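Local coordinates for protein inositol-3-phosphate synthase (Caenorhabditis elegans, PDB 1VKO) that belongs to the myo-inositol-1-phosphate synthase family of the Rossmann clan and binds nicotinamide-adenine-dinucleotide in an assembly of four chains, at residues F202-R210 / N359-Q369; E252-N262 / E276-I284. One frame throughout, in Å; residues are numbered along the deposited sequence.

In the fold
From the N terminus, the chain runs through strands 77-82 and 154-159 and helix 178-188 before reaching 202-210, the first half of interaction 1. Helix 220-238 and strand 242-247 lead on to 252-262, which meets 276-284 after only 13 intervening residues. Interaction 2 therefore closes a short loop that contains helix 265-273. Well beyond, after strand 346-356 of the mixed sheet, 359-369 returns to 202-210, so the wide loop of interaction 1 encloses the short one. Interaction 1 ties a loop of the Rossmann part to helices 359-363 and 367-378; interaction 2 joins the loop after strand 242-247 to the start of helix 281-291. The two meet where Phe-202 O accepts a probable hydrogen bond from Arg-253 N.

Interaction 1: F202-R210 / N359-Q369; sequences FIASNQGDR and NDGKNLSEARQ. With NAD (nicotinamide-adenine-dinucleotide), chain G.
The guanidinium of Arg-210 has Asn-359 ND2 and C3B of the NAD ribose over one and the same face, its plane 31° from the Asn-359 amide. That amide in turn pairs with the Gln-207 amide, the two planes twisted 50° apart, through two hydrogen bonds running in opposite directions: Asn-359 ND2 to Gln-207 OE1 at 3.1 Å, and Gln-207 NE2 to Asn-359 OD1 at 3.2 Å. This is part of the wall of the NAD pocket of a Rossmann-type domain. The pairing fixes the rotation of Asn-359, so that ND2 also gives a hydrogen to the phosphate oxygen NAD O1A at 2.6 Å.

Further along, Asn-363 OD1 accepts from Ala-204 N at 3.1 Å, while its ND2 is held by Thr-251 O. Glu-366 takes both donors of Ser-205. The backbone N comes from above the carboxylate plane to OE1, whereas OG uses the syn lone pair of OE2.

Asn-206 joins these groups: its OD1 receives Gln-207 NE2, and with CG lying between backbone N and carbonyl carbon (chi1 65°) its ND2 reaches Lys-362 O at 2.7 Å. Ser-365 OG donates to that same carbonyl oxygen, from the opposite face of its plane.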
loop_
_atom_site.group_PDB
_atom_site.type_symbol
_atom_site.label_atom_id
_atom_site.label_comp_id
_atom_site.label_asym_id
_atom_site.label_seq_id
_atom_site.Cartn_x
_atom_site.Cartn_y
_atom_site.Cartn_z
ATOM N N PHE A 202 -11.982 0.169 -36.265
ATOM C CA PHE A 202 -11.713 -0.950 -35.332
ATOM C C PHE A 202 -10.766 -0.630 -34.169
ATOM O O PHE A 202 -10.613 -1.467 -33.289
ATOM C CB PHE A 202 -11.275 -2.252 -36.064
ATOM C CG PHE A 202 -12.400 -2.955 -36.815
ATOM C CD1 PHE A 202 -12.758 -2.559 -38.086
ATOM C CD2 PHE A 202 -13.109 -4.004 -36.235
ATOM C CE1 PHE A 202 -13.827 -3.162 -38.775
ATOM C CE2 PHE A 202 -14.153 -4.623 -36.930
ATOM C CZ PHE A 202 -14.501 -4.202 -38.191
ATOM N N ILE A 203 -10.144 0.562 -34.115
ATOM C CA ILE A 203 -9.308 0.938 -32.929
ATOM C C ILE A 203 -9.641 2.327 -32.396
ATOM O O ILE A 203 -10.547 2.974 -32.944
ATOM C CB ILE A 203 -7.787 0.841 -33.229
ATOM C CG1 ILE A 203 -7.336 1.954 -34.155
ATOM C CG2 ILE A 203 -7.418 -0.507 -33.850
ATOM C CD1 ILE A 203 -6.031 1.644 -34.866
ATOM N N ALA A 204 -8.940 2.792 -31.337
ATOM C CA ALA A 204 -9.147 4.151 -30.784
ATOM C C ALA A 204 -8.899 5.231 -31.840
ATOM O O ALA A 204 -7.799 5.345 -32.393
ATOM C CB ALA A 204 -8.256 4.395 -29.595
ATOM N N SER A 205 -9.924 6.035 -32.109
ATOM C CA SER A 205 -9.803 7.118 -33.103
ATOM C C SER A 205 -8.543 8.010 -32.909
ATOM O O SER A 205 -8.127 8.739 -33.831
ATOM C CB SER A 205 -11.119 7.931 -33.202
ATOM O OG SER A 205 -11.224 8.919 -32.200
ATOM N N ASN A 206 -7.912 7.908 -31.739
ATOM C CA ASN A 206 -6.710 8.699 -31.458
ATOM C C ASN A 206 -5.402 8.226 -32.172
ATOM O O ASN A 206 -4.332 8.849 -32.042
ATOM C CB ASN A 206 -6.558 9.064 -29.930
ATOM C CG ASN A 206 -6.333 7.844 -29.018
ATOM O OD1 ASN A 206 -5.489 6.978 -29.314
ATOM N ND2 ASN A 206 -7.069 7.794 -27.875
ATOM N N GLN A 207 -5.540 7.170 -32.976
ATOM C CA GLN A 207 -4.419 6.548 -33.679
ATOM C C GLN A 207 -4.233 7.025 -35.125
ATOM O O GLN A 207 -3.362 6.508 -35.814
ATOM C CB GLN A 207 -4.551 5.003 -33.672
ATOM C CG GLN A 207 -4.696 4.374 -32.271
ATOM C CD GLN A 207 -3.403 4.432 -31.478
ATOM O OE1 GLN A 207 -2.314 4.096 -32.003
ATOM N NE2 GLN A 207 -3.507 4.861 -30.219
ATOM N N GLY A 208 -5.036 8.005 -35.559
ATOM C CA GLY A 208 -5.078 8.479 -36.957
ATOM C C GLY A 208 -3.773 9.092 -37.424
ATOM O O GLY A 208 -3.224 8.678 -38.444
ATOM N N ASP A 209 -3.302 10.082 -36.660
ATOM C CA ASP A 209 -1.953 10.678 -36.762
ATOM C C ASP A 209 -0.782 9.698 -37.006
ATOM O O ASP A 209 0.167 10.035 -37.726
ATOM C CB ASP A 209 -1.632 11.470 -35.470
ATOM C CG ASP A 209 -1.867 12.976 -35.603
ATOM O OD1 ASP A 209 -1.931 13.485 -36.752
ATOM O OD2 ASP A 209 -1.970 13.729 -34.599
ATOM N N ARG A 210 -0.838 8.519 -36.384
ATOM C CA ARG A 210 0.279 7.565 -36.397
ATOM C C ARG A 210 0.317 6.716 -37.676
ATOM O O ARG A 210 1.349 6.131 -38.024
ATOM C CB ARG A 210 0.202 6.672 -35.150
ATOM C CG ARG A 210 1.254 5.584 -35.018
ATOM C CD ARG A 210 0.891 4.498 -34.020
ATOM N NE ARG A 210 1.493 4.770 -32.722
ATOM C CZ ARG A 210 2.665 4.299 -32.311
ATOM N NH1 ARG A 210 3.386 3.504 -33.102
ATOM N NH2 ARG A 210 3.110 4.624 -31.096
ATOM N N ASN A 359 1.532 3.840 -25.526
ATOM C CA ASN A 359 0.513 3.846 -26.592
ATOM C C ASN A 359 -0.616 2.845 -26.376
ATOM O O ASN A 359 -1.720 3.023 -26.925
ATOM C CB ASN A 359 1.082 3.661 -28.000
ATOM C CG ASN A 359 0.055 4.004 -29.096
ATOM O OD1 ASN A 359 -0.525 5.094 -29.088
ATOM N ND2 ASN A 359 -0.183 3.066 -30.025
ATOM N N ASP A 360 -0.328 1.793 -25.605
ATOM C CA ASP A 360 -1.339 0.815 -25.194
ATOM C C ASP A 360 -2.438 1.539 -24.370
ATOM O O ASP A 360 -3.628 1.415 -24.690
ATOM C CB ASP A 360 -0.678 -0.384 -24.450
ATOM C CG ASP A 360 -1.684 -1.479 -24.029
ATOM O OD1 ASP A 360 -2.763 -1.617 -24.683
ATOM O OD2 ASP A 360 -1.483 -2.245 -23.040
ATOM N N GLY A 361 -2.040 2.327 -23.363
ATOM C CA GLY A 361 -2.993 3.088 -22.537
ATOM C C GLY A 361 -3.805 4.156 -23.274
ATOM O O GLY A 361 -5.032 4.299 -23.050
ATOM N N LYS A 362 -3.119 4.909 -24.139
ATOM C CA LYS A 362 -3.741 5.949 -24.972
ATOM C C LYS A 362 -4.825 5.357 -25.904
ATOM O O LYS A 362 -5.860 6.009 -26.188
ATOM C CB LYS A 362 -2.655 6.678 -25.771
ATOM C CG LYS A 362 -3.106 7.859 -26.642
ATOM C CD LYS A 362 -1.932 8.285 -27.550
ATOM C CE LYS A 362 -2.397 8.903 -28.862
ATOM N NZ LYS A 362 -2.157 10.391 -28.920
ATOM N N ASN A 363 -4.592 4.120 -26.353
ATOM C CA ASN A 363 -5.590 3.356 -27.116
ATOM C C ASN A 363 -6.793 2.879 -26.276
ATOM O O ASN A 363 -7.948 2.945 -26.712
ATOM C CB ASN A 363 -4.940 2.147 -27.828
ATOM C CG ASN A 363 -5.844 1.560 -28.919
ATOM O OD1 ASN A 363 -6.245 2.270 -29.860
ATOM N ND2 ASN A 363 -6.171 0.275 -28.794
ATOM N N LEU A 364 -6.506 2.396 -25.071
ATOM C CA LEU A 364 -7.540 1.974 -24.123
ATOM C C LEU A 364 -8.203 3.154 -23.392
ATOM O O LEU A 364 -8.977 2.921 -22.452
ATOM C CB LEU A 364 -6.968 0.943 -23.129
ATOM C CG LEU A 364 -6.171 -0.209 -23.770
ATOM C CD1 LEU A 364 -5.154 -0.802 -22.781
ATOM C CD2 LEU A 364 -7.107 -1.291 -24.351
ATOM N N SER A 365 -7.895 4.396 -23.822
ATOM C CA SER A 365 -8.624 5.629 -23.403
ATOM C C SER A 365 -10.045 5.519 -23.899
ATOM O O SER A 365 -10.966 6.035 -23.261
ATOM C CB SER A 365 -8.072 6.919 -24.055
ATOM O OG SER A 365 -6.805 7.318 -23.576
ATOM N N GLU A 366 -10.211 4.881 -25.069
ATOM C CA GLU A 366 -11.524 4.841 -25.748
ATOM C C GLU A 366 -12.368 3.612 -25.375
ATOM O O GLU A 366 -11.819 2.536 -25.080
ATOM C CB GLU A 366 -11.398 5.095 -27.257
ATOM C CG GLU A 366 -10.951 6.518 -27.557
ATOM C CD GLU A 366 -11.109 6.932 -29.016
ATOM O OE1 GLU A 366 -11.815 6.248 -29.795
ATOM O OE2 GLU A 366 -10.501 7.958 -29.390
ATOM N N ALA A 367 -13.695 3.804 -25.344
ATOM C CA ALA A 367 -14.595 2.897 -24.609
ATOM C C ALA A 367 -14.683 1.463 -25.171
ATOM O O ALA A 367 -14.508 0.503 -24.416
ATOM C CB ALA A 367 -16.004 3.534 -24.385
ATOM N N ARG A 368 -14.930 1.333 -26.474
ATOM C CA ARG A 368 -15.032 0.023 -27.171
ATOM C C ARG A 368 -13.765 -0.852 -27.094
ATOM O O ARG A 368 -13.846 -2.093 -27.133
ATOM C CB ARG A 368 -15.462 0.220 -28.638
ATOM N N GLN A 369 -12.610 -0.186 -26.979
ATOM C CA GLN A 369 -11.294 -0.838 -26.809
ATOM C C GLN A 369 -11.088 -1.274 -25.351
ATOM O O GLN A 369 -10.687 -2.424 -25.091
ATOM C CB GLN A 369 -10.156 0.098 -27.263
ATOM C CG GLN A 369 -9.904 0.148 -28.799
ATOM C CD GLN A 369 -10.852 1.066 -29.539
ATOM O OE1 GLN A 369 -10.997 2.250 -29.183
ATOM N NE2 GLN A 369 -11.498 0.539 -30.579
HETATM P PA NAD G . 1.839 -0.171 -28.702
HETATM O O1A NAD G . 1.000 0.957 -29.068
HETATM O O2A NAD G . 3.150 0.339 -28.266
HETATM O O5B NAD G . 1.908 -1.136 -29.959
HETATM C C5B NAD G . 0.908 -1.099 -30.933
HETATM C C4B NAD G . 1.591 -0.970 -32.282
HETATM O O4B NAD G . 0.767 -1.572 -33.254
HETATM C C3B NAD G . 1.775 0.462 -32.697
HETATM O O3B NAD G . 3.013 0.467 -33.391
HETATM C C2B NAD G . 0.718 0.733 -33.730
HETATM O O2B NAD G . 1.391 1.465 -34.753
HETATM C C1B NAD G . 0.434 -0.667 -34.266
HETATM N N9A NAD G . -0.877 -0.966 -34.897
HETATM C C8A NAD G . -2.128 -0.531 -34.578
HETATM N N7A NAD G . -3.000 -1.065 -35.462
HETATM C C5A NAD G . -2.355 -1.837 -36.356
HETATM C C6A NAD G . -2.755 -2.577 -37.482
HETATM N N6A NAD G . -4.018 -2.612 -37.938
HETATM N N1A NAD G . -1.798 -3.242 -38.205
HETATM C C2A NAD G . -0.480 -3.161 -37.859
HETATM N N3A NAD G . -0.113 -2.406 -36.793
HETATM C C4A NAD G . -1.016 -1.754 -36.030
HETATM O O3 NAD G . 1.149 -1.101 -27.568
HETATM P PN NAD G . 1.967 -2.299 -26.912
HETATM O O1N NAD G . 3.008 -2.705 -27.892
HETATM O O2N NAD G . 2.374 -1.870 -25.572
HETATM O O5D NAD G . 0.951 -3.563 -26.875
HETATM C C5D NAD G . 0.190 -3.920 -28.016
HETATM C C4D NAD G . -1.068 -4.753 -27.703
HETATM O O4D NAD G . -0.757 -5.799 -26.815
HETATM C C3D NAD G . -2.205 -3.954 -27.054
HETATM O O3D NAD G . -3.419 -4.377 -27.608
HETATM C C2D NAD G . -2.225 -4.466 -25.637
HETATM O O2D NAD G . -3.496 -4.469 -25.008
HETATM C C1D NAD G . -1.768 -5.886 -25.836
HETATM N N1N NAD G . -1.353 -6.351 -24.518
HETATM C C2N NAD G . -0.312 -5.748 -23.882
HETATM C C3N NAD G . 0.042 -6.187 -22.626
HETATM C C7N NAD G . 1.384 -5.776 -22.151
HETATM O O7N NAD G . 2.081 -4.889 -23.006
HETATM N N7N NAD G . 1.866 -6.258 -20.999
HETATM C C4N NAD G . -0.641 -7.252 -22.006
HETATM C C5N NAD G . -1.704 -7.836 -22.660
HETATM C C6N NAD G . -2.066 -7.368 -23.933
#

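Interaction 2: E252-N262 / E276-I284; sequences ERYTDVRQGLN and EDEVSPSNI
Arg-253 reaches across to the carboxylate of Glu-278 end-on, in a salt bridge whose two flat groups are nearly coplanar. NH1 lies 3.1 Å from Glu-278 OE1, on its syn lone pair, and NH2 is 3.1 Å from Glu-278 OE2. NH1 is shared further, with Glu-278 OE2 and the carbonyl oxygen Tyr-254 O, and NE is taken by Asp-201 O. On its anti side Glu-278 OE1 also receives the backbone Asp-256 N at 2.8 Å; each carboxylate oxygen then has two donors, Arg-253 NH1 and Asp-256 N at OE1, and NH1 and NH2 of Arg-253 at OE2. The Glu-278 chain bends at chi2 (-56°), which turns the carboxylate toward Asp-256 N and the Arg-253 guanidinium. Asp-256 OD2 comes within 3.8 Å of Glu-278 OE1, a repulsion the arginine probably offsets.

Water 2 sits at the junction of three groups. It accepts from Asn-262 ND2 at 2.7 Å and donates to Asn-283 OD1 at 2.6 Å and to Glu-278 O at 3.0 Å. The same Asn-262 ND2 donates to Asp-256 O, and Asn-283 OD1 accepts Ser-280 N. Nearby, Leu-261 lays CD1 against Glu-276 CG and CD2 against Glu-278 CB.

Glu-252 points at the helix start. Its OE2 takes a weak bond from Ser-282 N (3.3 Å) and rests on the Pro-281 ring; the position of OE1 is doubtful.

Ser-280 is the N-cap of helix 281-291, Glu-278 centres an inverse gamma turn before it, and the whole belongs to the beta-alpha-beta crossover linking the adjacent parallel strands 242-247 and 295-298 of the Rossmann sheet.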
loop_
_atom_site.group_PDB
_atom_site.type_symbol
_atom_site.label_atom_id
_atom_site.label_comp_id
_atom_site.label_asym_id
_atom_site.label_seq_id
_atom_site.Cartn_x
_atom_site.Cartn_y
_atom_site.Cartn_z
ATOM N N GLU A 252 -8.165 -3.804 -30.923
ATOM C CA GLU A 252 -9.362 -3.470 -31.725
ATOM C C GLU A 252 -10.601 -3.626 -30.842
ATOM O O GLU A 252 -10.536 -4.269 -29.802
ATOM C CB GLU A 252 -9.535 -4.455 -32.905
ATOM C CG GLU A 252 -8.327 -4.542 -33.828
ATOM C CD GLU A 252 -8.516 -5.439 -35.044
ATOM O OE1 GLU A 252 -9.033 -6.588 -34.962
ATOM O OE2 GLU A 252 -8.104 -4.977 -36.116
ATOM N N ARG A 253 -11.731 -3.054 -31.250
ATOM C CA ARG A 253 -13.019 -3.457 -30.659
ATOM C C ARG A 253 -13.421 -4.849 -31.163
ATOM O O ARG A 253 -12.799 -5.428 -32.070
ATOM C CB ARG A 253 -14.131 -2.454 -30.999
ATOM C CG ARG A 253 -14.388 -2.316 -32.496
ATOM C CD ARG A 253 -15.633 -1.556 -32.859
ATOM N NE ARG A 253 -15.799 -1.394 -34.308
ATOM C CZ ARG A 253 -16.467 -2.224 -35.117
ATOM N NH1 ARG A 253 -17.034 -3.348 -34.646
ATOM N NH2 ARG A 253 -16.548 -1.943 -36.423
ATOM N N TYR A 254 -14.454 -5.389 -30.535
ATOM C CA TYR A 254 -15.073 -6.639 -30.908
ATOM C C TYR A 254 -15.847 -6.444 -32.207
ATOM O O TYR A 254 -16.450 -5.420 -32.431
ATOM C CB TYR A 254 -16.061 -7.019 -29.803
ATOM C CG TYR A 254 -15.478 -7.892 -28.713
ATOM C CD1 TYR A 254 -14.285 -7.564 -28.092
ATOM C CD2 TYR A 254 -16.123 -9.061 -28.319
ATOM C CE1 TYR A 254 -13.743 -8.364 -27.129
ATOM C CE2 TYR A 254 -15.599 -9.858 -27.324
ATOM C CZ TYR A 254 -14.407 -9.491 -26.719
ATOM O OH TYR A 254 -13.849 -10.289 -25.725
ATOM N N THR A 255 -15.846 -7.447 -33.054
ATOM C CA THR A 255 -16.757 -7.523 -34.186
ATOM C C THR A 255 -18.101 -8.055 -33.668
ATOM O O THR A 255 -18.151 -8.559 -32.541
ATOM C CB THR A 255 -16.163 -8.560 -35.169
ATOM O OG1 THR A 255 -14.890 -8.102 -35.644
ATOM C CG2 THR A 255 -16.982 -8.676 -36.425
ATOM N N ASP A 256 -19.184 -7.929 -34.450
ATOM C CA ASP A 256 -20.401 -8.711 -34.186
ATOM C C ASP A 256 -20.056 -10.171 -34.455
ATOM O O ASP A 256 -19.042 -10.476 -35.131
ATOM C CB ASP A 256 -21.576 -8.276 -35.073
ATOM C CG ASP A 256 -22.151 -6.912 -34.675
ATOM O OD1 ASP A 256 -22.529 -6.738 -33.487
ATOM O OD2 ASP A 256 -22.271 -5.952 -35.480
ATOM N N VAL A 257 -20.856 -11.074 -33.888
ATOM C CA VAL A 257 -20.756 -12.510 -34.202
ATOM C C VAL A 257 -22.166 -12.985 -34.506
ATOM O O VAL A 257 -23.081 -12.729 -33.724
ATOM C CB VAL A 257 -20.152 -13.351 -33.043
ATOM C CG1 VAL A 257 -19.879 -14.780 -33.494
ATOM C CG2 VAL A 257 -18.873 -12.725 -32.514
ATOM N N ARG A 258 -22.343 -13.648 -35.649
ATOM C CA ARG A 258 -23.671 -14.099 -36.115
ATOM C C ARG A 258 -23.522 -14.938 -37.356
ATOM O O ARG A 258 -22.540 -14.792 -38.081
ATOM C CB ARG A 258 -24.612 -12.911 -36.431
ATOM C CG ARG A 258 -24.061 -11.846 -37.404
ATOM C CD ARG A 258 -25.047 -10.713 -37.702
ATOM N NE ARG A 258 -24.437 -9.570 -38.388
ATOM C CZ ARG A 258 -24.252 -9.473 -39.714
ATOM N NH1 ARG A 258 -24.624 -10.464 -40.541
ATOM N NH2 ARG A 258 -23.671 -8.379 -40.210
ATOM N N GLN A 259 -24.498 -15.800 -37.612
ATOM C CA GLN A 259 -24.510 -16.565 -38.855
ATOM C C GLN A 259 -24.900 -15.644 -39.992
ATOM O O GLN A 259 -25.773 -14.784 -39.828
ATOM C CB GLN A 259 -25.412 -17.810 -38.781
ATOM C CG GLN A 259 -26.742 -17.635 -38.049
ATOM C CD GLN A 259 -27.523 -18.947 -37.943
ATOM O OE1 GLN A 259 -27.952 -19.510 -38.959
ATOM N NE2 GLN A 259 -27.701 -19.436 -36.717
ATOM N N GLY A 260 -24.237 -15.829 -41.134
ATOM C CA GLY A 260 -24.303 -14.893 -42.255
ATOM C C GLY A 260 -22.976 -14.169 -42.400
ATOM O O GLY A 260 -22.533 -13.846 -43.526
ATOM N N LEU A 261 -22.327 -13.934 -41.255
ATOM C CA LEU A 261 -21.132 -13.109 -41.201
ATOM C C LEU A 261 -19.874 -13.908 -40.963
ATOM O O LEU A 261 -18.951 -13.863 -41.784
ATOM C CB LEU A 261 -21.289 -12.025 -40.136
ATOM C CG LEU A 261 -20.082 -11.160 -39.731
ATOM C CD1 LEU A 261 -19.590 -10.246 -40.847
ATOM C CD2 LEU A 261 -20.452 -10.372 -38.516
ATOM N N ASN A 262 -19.829 -14.648 -39.859
ATOM C CA ASN A 262 -18.586 -15.280 -39.407
ATOM C C ASN A 262 -18.753 -16.492 -38.471
ATOM O O ASN A 262 -17.832 -16.836 -37.726
ATOM C CB ASN A 262 -17.656 -14.210 -38.786
ATOM C CG ASN A 262 -18.291 -13.503 -37.584
ATOM O OD1 ASN A 262 -19.201 -14.040 -36.955
ATOM N ND2 ASN A 262 -17.805 -12.295 -37.259
ATOM N N GLU A 276 -17.693 -7.006 -46.602
ATOM C CA GLU A 276 -18.471 -6.792 -45.412
ATOM C C GLU A 276 -17.757 -5.861 -44.431
ATOM O O GLU A 276 -16.528 -5.827 -44.372
ATOM C CB GLU A 276 -18.710 -8.168 -44.782
ATOM C CG GLU A 276 -19.558 -8.184 -43.540
ATOM C CD GLU A 276 -20.906 -7.555 -43.776
ATOM O OE1 GLU A 276 -21.651 -8.056 -44.665
ATOM O OE2 GLU A 276 -21.189 -6.553 -43.071
ATOM N N ASP A 277 -18.538 -5.121 -43.650
ATOM C CA ASP A 277 -18.000 -4.153 -42.715
ATOM C C ASP A 277 -17.453 -4.756 -41.432
ATOM O O ASP A 277 -16.344 -4.426 -41.052
ATOM C CB ASP A 277 -19.046 -3.068 -42.410
ATOM C CG ASP A 277 -18.815 -1.806 -43.222
ATOM O OD1 ASP A 277 -18.058 -0.938 -42.748
ATOM O OD2 ASP A 277 -19.327 -1.591 -44.338
ATOM N N GLU A 278 -18.233 -5.617 -40.763
ATOM C CA GLU A 278 -17.816 -6.290 -39.530
ATOM C C GLU A 278 -16.795 -7.386 -39.810
ATOM O O GLU A 278 -16.935 -8.517 -39.345
ATOM C CB GLU A 278 -19.022 -6.882 -38.758
ATOM C CG GLU A 278 -19.865 -5.891 -37.948
ATOM C CD GLU A 278 -19.058 -5.088 -36.929
ATOM O OE1 GLU A 278 -18.546 -5.660 -35.955
ATOM O OE2 GLU A 278 -18.953 -3.855 -37.086
ATOM N N VAL A 279 -15.773 -7.058 -40.576
ATOM C CA VAL A 279 -14.620 -7.928 -40.769
ATOM C C VAL A 279 -13.384 -7.097 -40.438
ATOM O O VAL A 279 -13.073 -6.149 -41.140
ATOM C CB VAL A 279 -14.566 -8.490 -42.216
ATOM C CG1 VAL A 279 -13.261 -9.240 -42.481
ATOM C CG2 VAL A 279 -15.758 -9.396 -42.467
ATOM N N SER A 280 -12.725 -7.442 -39.338
ATOM C CA SER A 280 -11.629 -6.650 -38.812
ATOM C C SER A 280 -10.312 -6.900 -39.530
ATOM O O SER A 280 -10.131 -7.950 -40.153
ATOM C CB SER A 280 -11.446 -6.930 -37.318
ATOM O OG SER A 280 -10.671 -8.099 -37.094
ATOM N N PRO A 281 -9.378 -5.959 -39.398
ATOM C CA PRO A 281 -7.996 -6.152 -39.816
ATOM C C PRO A 281 -7.409 -7.416 -39.191
ATOM O O PRO A 281 -6.653 -8.139 -39.856
ATOM C CB PRO A 281 -7.309 -4.934 -39.222
ATOM C CG PRO A 281 -8.396 -3.875 -39.300
ATOM C CD PRO A 281 -9.583 -4.606 -38.823
ATOM N N SER A 282 -7.763 -7.686 -37.930
ATOM C CA SER A 282 -7.243 -8.858 -37.253
ATOM C C SER A 282 -7.861 -10.127 -37.775
ATOM O O SER A 282 -7.251 -11.161 -37.648
ATOM C CB SER A 282 -7.375 -8.774 -35.735
ATOM O OG SER A 282 -8.692 -9.041 -35.312
ATOM N N ASN A 283 -9.051 -10.050 -38.369
ATOM C CA ASN A 283 -9.659 -11.213 -39.034
ATOM C C ASN A 283 -8.877 -11.548 -40.300
ATOM O O ASN A 283 -8.673 -12.704 -40.595
ATOM C CB ASN A 283 -11.085 -10.911 -39.456
ATOM C CG ASN A 283 -12.108 -11.006 -38.301
ATOM O OD1 ASN A 283 -13.209 -10.487 -38.418
ATOM N ND2 ASN A 283 -11.758 -11.684 -37.220
ATOM N N ILE A 284 -8.447 -10.523 -41.032
ATOM C CA ILE A 284 -7.772 -10.700 -42.311
ATOM C C ILE A 284 -6.385 -11.294 -42.105
ATOM O O ILE A 284 -6.070 -12.310 -42.711
ATOM C CB ILE A 284 -7.789 -9.398 -43.189
ATOM C CG1 ILE A 284 -9.246 -9.081 -43.599
ATOM C CG2 ILE A 284 -7.017 -9.612 -44.470
ATOM C CD1 ILE A 284 -9.524 -7.633 -43.909
HETATM O O HOH W 1 -11.813 -9.187 -35.075
HETATM O O HOH W 2 -15.744 -11.128 -38.651
#